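Local coordinates for methyltransferase domain-containing protein (PDB 7CLU) that is an S-adenosyl-L-methionine-dependent O-methyltransferase of the prodigiosin biosynthetic pathway that recognises its substrate by induced fit, at residues R115-Q120 and N294-T299. Sequence-based numbering, arbitrary orientation.
Sequences RNDAHQ and NMLVST
Asp-117, the first residue past helix 110-116, with positive phi (43°), meets Leu-296 on the last turn of helix 286-298. The two side chains slant across one another, and carboxylate oxygen OD1 of Asp-117 lies 3.3 Å from methyl CD1 of Leu-296. The leucine holds CG anti to its backbone N (chi1 166°), which carries that methyl to the loop, where it also lies 3.9 Å from the backbone N of Ala-118. Ser-53 and Gln-56 of the second subunit pack on Asp-117 and Leu-296, respectively, placing this edge at the dimer interface. From Ala-118 the chain runs extended over the helix end. The CA of His-119 makes CA-H...O contacts with both Leu-296 O and Val-297 O, each at 3.4 Å, while its CB rests 3.2 Å from Thr-299 O. The imidazole leads off from there, and its ND1 is bonded to Arg-121 N. Gln-120, the N-cap residue of helix 121-125, donates the one conventional hydrogen bond between the segments, from its N to Val-297 O (3.0 Å), nearly straight at 167°. Its side chain folds back, and NE2 bonds to Ala-118 O at 3.1 Å from above the carbonyl plane, bracing the turn; OE1 is taken up by Thr-123. At the C-terminal end of helix 286-298, Val-297 O and Ser-298 O are thus hydrogen-bonded by Gln-120 N and the Arg-121 guanidinium, and Leu-296 O receives only a weaker CA-H...O contact across the segments, tying the 117-120 connection and the start of helix 121-125 to a helix end beside Thr-299, whose side chain is about 8 Å from that of His-247, the predicted proton acceptor.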
ATOM      1  N   ARG A 115      -9.857 -16.912   0.670  1.00 27.90           N
ATOM      2  CA  ARG A 115     -10.044 -18.323   0.959  1.00 33.99           C
ATOM      3  C   ARG A 115     -11.454 -18.593   1.472  1.00 35.68           C
ATOM      4  O   ARG A 115     -12.053 -19.620   1.133  1.00 34.94           O
ATOM      5  CB  ARG A 115      -8.986 -18.785   1.962  1.00 36.38           C
ATOM      6  CG  ARG A 115      -9.140 -20.224   2.427  1.00 43.05           C
ATOM      7  CD  ARG A 115      -8.275 -21.143   1.594  1.00 45.78           C
ATOM      8  NE  ARG A 115      -6.857 -20.954   1.878  1.00 47.45           N
ATOM      9  CZ  ARG A 115      -5.887 -21.488   1.148  1.00 50.16           C
ATOM     10  NH1 ARG A 115      -6.195 -22.237   0.096  1.00 48.38           N
ATOM     11  NH2 ARG A 115      -4.615 -21.271   1.463  1.00 51.26           N
ATOM     12  N   ASN A 116     -12.020 -17.666   2.256  1.00 29.58           N
ATOM     13  CA  ASN A 116     -13.316 -17.885   2.889  1.00 32.68           C
ATOM     14  C   ASN A 116     -14.455 -17.068   2.297  1.00 35.26           C
ATOM     15  O   ASN A 116     -15.610 -17.283   2.690  1.00 35.54           O
ATOM     16  CB  ASN A 116     -13.219 -17.591   4.392  1.00 33.85           C
ATOM     17  CG  ASN A 116     -12.215 -18.485   5.081  1.00 37.05           C
ATOM     18  OD1 ASN A 116     -12.000 -19.613   4.660  1.00 40.44           O
ATOM     19  ND2 ASN A 116     -11.594 -17.987   6.140  1.00 37.99           N
ATOM     20  N   ASP A 117     -14.172 -16.172   1.353  1.00 29.36           N
ATOM     21  CA  ASP A 117     -15.122 -15.175   0.862  1.00 32.37           C
ATOM     22  C   ASP A 117     -15.902 -14.541   2.012  1.00 31.64           C
ATOM     23  O   ASP A 117     -17.131 -14.544   2.046  1.00 31.82           O
ATOM     24  CB  ASP A 117     -16.069 -15.760  -0.178  1.00 32.74           C
ATOM     25  CG  ASP A 117     -16.980 -14.710  -0.777  1.00 35.55           C
ATOM     26  OD1 ASP A 117     -16.530 -13.552  -0.952  1.00 31.58           O
ATOM     27  OD2 ASP A 117     -18.152 -15.030  -1.051  1.00 41.67           O
ATOM     28  N   ALA A 118     -15.152 -13.977   2.960  1.00 30.53           N
ATOM     29  CA  ALA A 118     -15.752 -13.367   4.138  1.00 29.81           C
ATOM     30  C   ALA A 118     -14.837 -12.277   4.675  1.00 30.75           C
ATOM     31  O   ALA A 118     -13.612 -12.334   4.511  1.00 30.21           O
ATOM     32  CB  ALA A 118     -16.030 -14.405   5.239  1.00 31.03           C
ATOM     33  N   HIS A 119     -15.446 -11.300   5.349  1.00 26.60           N
ATOM     34  CA  HIS A 119     -14.695 -10.238   6.004  1.00 30.88           C
ATOM     35  C   HIS A 119     -13.747 -10.819   7.052  1.00 32.06           C
ATOM     36  O   HIS A 119     -13.919 -11.939   7.536  1.00 29.47           O
ATOM     37  CB  HIS A 119     -15.647  -9.237   6.661  1.00 32.29           C
ATOM     38  CG  HIS A 119     -16.346  -9.784   7.870  1.00 36.29           C
ATOM     39  ND1 HIS A 119     -15.788  -9.751   9.131  1.00 30.36           N
ATOM     40  CD2 HIS A 119     -17.553 -10.387   8.009  1.00 32.65           C
ATOM     41  CE1 HIS A 119     -16.617 -10.311   9.995  1.00 37.46           C
ATOM     42  NE2 HIS A 119     -17.692 -10.715   9.338  1.00 35.33           N
ATOM     43  N   GLN A 120     -12.726 -10.038   7.402  1.00 29.41           N
ATOM     44  CA  GLN A 120     -11.767 -10.463   8.413  1.00 30.83           C
ATOM     45  C   GLN A 120     -11.879  -9.642   9.695  1.00 29.83           C
ATOM     46  O   GLN A 120     -10.918  -9.573  10.462  1.00 31.15           O
ATOM     47  CB  GLN A 120     -10.344 -10.409   7.849  1.00 29.58           C
ATOM     48  CG  GLN A 120     -10.121 -11.366   6.664  1.00 25.91           C
ATOM     49  CD  GLN A 120     -10.384 -12.815   7.018  1.00 31.94           C
ATOM     50  OE1 GLN A 120      -9.633 -13.412   7.798  1.00 30.90           O
ATOM     51  NE2 GLN A 120     -11.440 -13.401   6.437  1.00 25.70           N
ATOM     52  N   ASN A 294     -11.540  -4.472  -1.299  1.00 22.75           N
ATOM     53  CA  ASN A 294     -11.751  -3.754  -0.046  1.00 22.54           C
ATOM     54  C   ASN A 294     -13.129  -4.065   0.532  1.00 24.19           C
ATOM     55  O   ASN A 294     -13.280  -4.202   1.749  1.00 21.22           O
ATOM     56  CB  ASN A 294     -11.575  -2.249  -0.252  1.00 22.00           C
ATOM     57  CG  ASN A 294     -11.569  -1.472   1.061  1.00 25.35           C
ATOM     58  OD1 ASN A 294     -10.632  -1.576   1.835  1.00 26.28           O
ATOM     59  ND2 ASN A 294     -12.610  -0.673   1.300  1.00 24.76           N
ATOM     60  N   MET A 295     -14.138  -4.198  -0.326  1.00 21.70           N
ATOM     61  CA  MET A 295     -15.455  -4.590   0.162  1.00 23.67           C
ATOM     62  C   MET A 295     -15.430  -6.008   0.720  1.00 23.36           C
ATOM     63  O   MET A 295     -16.103  -6.302   1.715  1.00 26.88           O
ATOM     64  CB  MET A 295     -16.486  -4.484  -0.958  1.00 23.80           C
ATOM     65  CG  MET A 295     -16.515  -3.160  -1.642  1.00 28.95           C
ATOM     66  SD  MET A 295     -16.316  -1.802  -0.479  0.63 35.01           S
ATOM     67  CE  MET A 295     -17.887  -1.874   0.290  1.00 24.78           C
ATOM     68  N   LEU A 296     -14.654  -6.893   0.084  1.00 20.89           N
ATOM     69  CA  LEU A 296     -14.553  -8.274   0.528  1.00 23.52           C
ATOM     70  C   LEU A 296     -14.005  -8.358   1.948  1.00 26.40           C
ATOM     71  O   LEU A 296     -14.563  -9.067   2.797  1.00 21.94           O
ATOM     72  CB  LEU A 296     -13.666  -9.063  -0.439  1.00 28.54           C
ATOM     73  CG  LEU A 296     -13.174 -10.431   0.018  1.00 27.03           C
ATOM     74  CD1 LEU A 296     -14.373 -11.377   0.157  1.00 24.46           C
ATOM     75  CD2 LEU A 296     -12.156 -10.991  -0.979  1.00 26.46           C
ATOM     76  N   VAL A 297     -12.905  -7.641   2.225  1.00 25.87           N
ATOM     77  CA  VAL A 297     -12.232  -7.824   3.506  1.00 26.23           C
ATOM     78  C   VAL A 297     -12.941  -7.100   4.636  1.00 29.03           C
ATOM     79  O   VAL A 297     -12.755  -7.471   5.808  1.00 29.86           O
ATOM     80  CB  VAL A 297     -10.764  -7.355   3.476  1.00 26.21           C
ATOM     81  CG1 VAL A 297      -9.951  -8.170   2.460  1.00 21.59           C
ATOM     82  CG2 VAL A 297     -10.677  -5.874   3.196  1.00 24.89           C
ATOM     83  N   SER A 298     -13.775  -6.109   4.320  1.00 26.42           N
ATOM     84  CA  SER A 298     -14.284  -5.178   5.321  1.00 26.46           C
ATOM     85  C   SER A 298     -15.784  -5.253   5.559  1.00 29.91           C
ATOM     86  O   SER A 298     -16.227  -4.886   6.644  1.00 28.46           O
ATOM     87  CB  SER A 298     -13.930  -3.734   4.933  1.00 25.75           C
ATOM     88  OG  SER A 298     -14.643  -3.300   3.775  1.00 28.60           O
ATOM     89  N   THR A 299     -16.578  -5.667   4.578  1.00 29.17           N
ATOM     90  CA  THR A 299     -18.030  -5.670   4.708  1.00 31.86           C
ATOM     91  C   THR A 299     -18.534  -7.107   4.692  1.00 30.23           C
ATOM     92  O   THR A 299     -17.769  -8.061   4.532  1.00 33.70           O
ATOM     93  CB  THR A 299     -18.696  -4.854   3.597  1.00 30.04           C
ATOM     94  OG1 THR A 299     -18.711  -5.619   2.385  1.00 29.05           O
ATOM     95  CG2 THR A 299     -17.953  -3.528   3.370  1.00 32.58           C
TER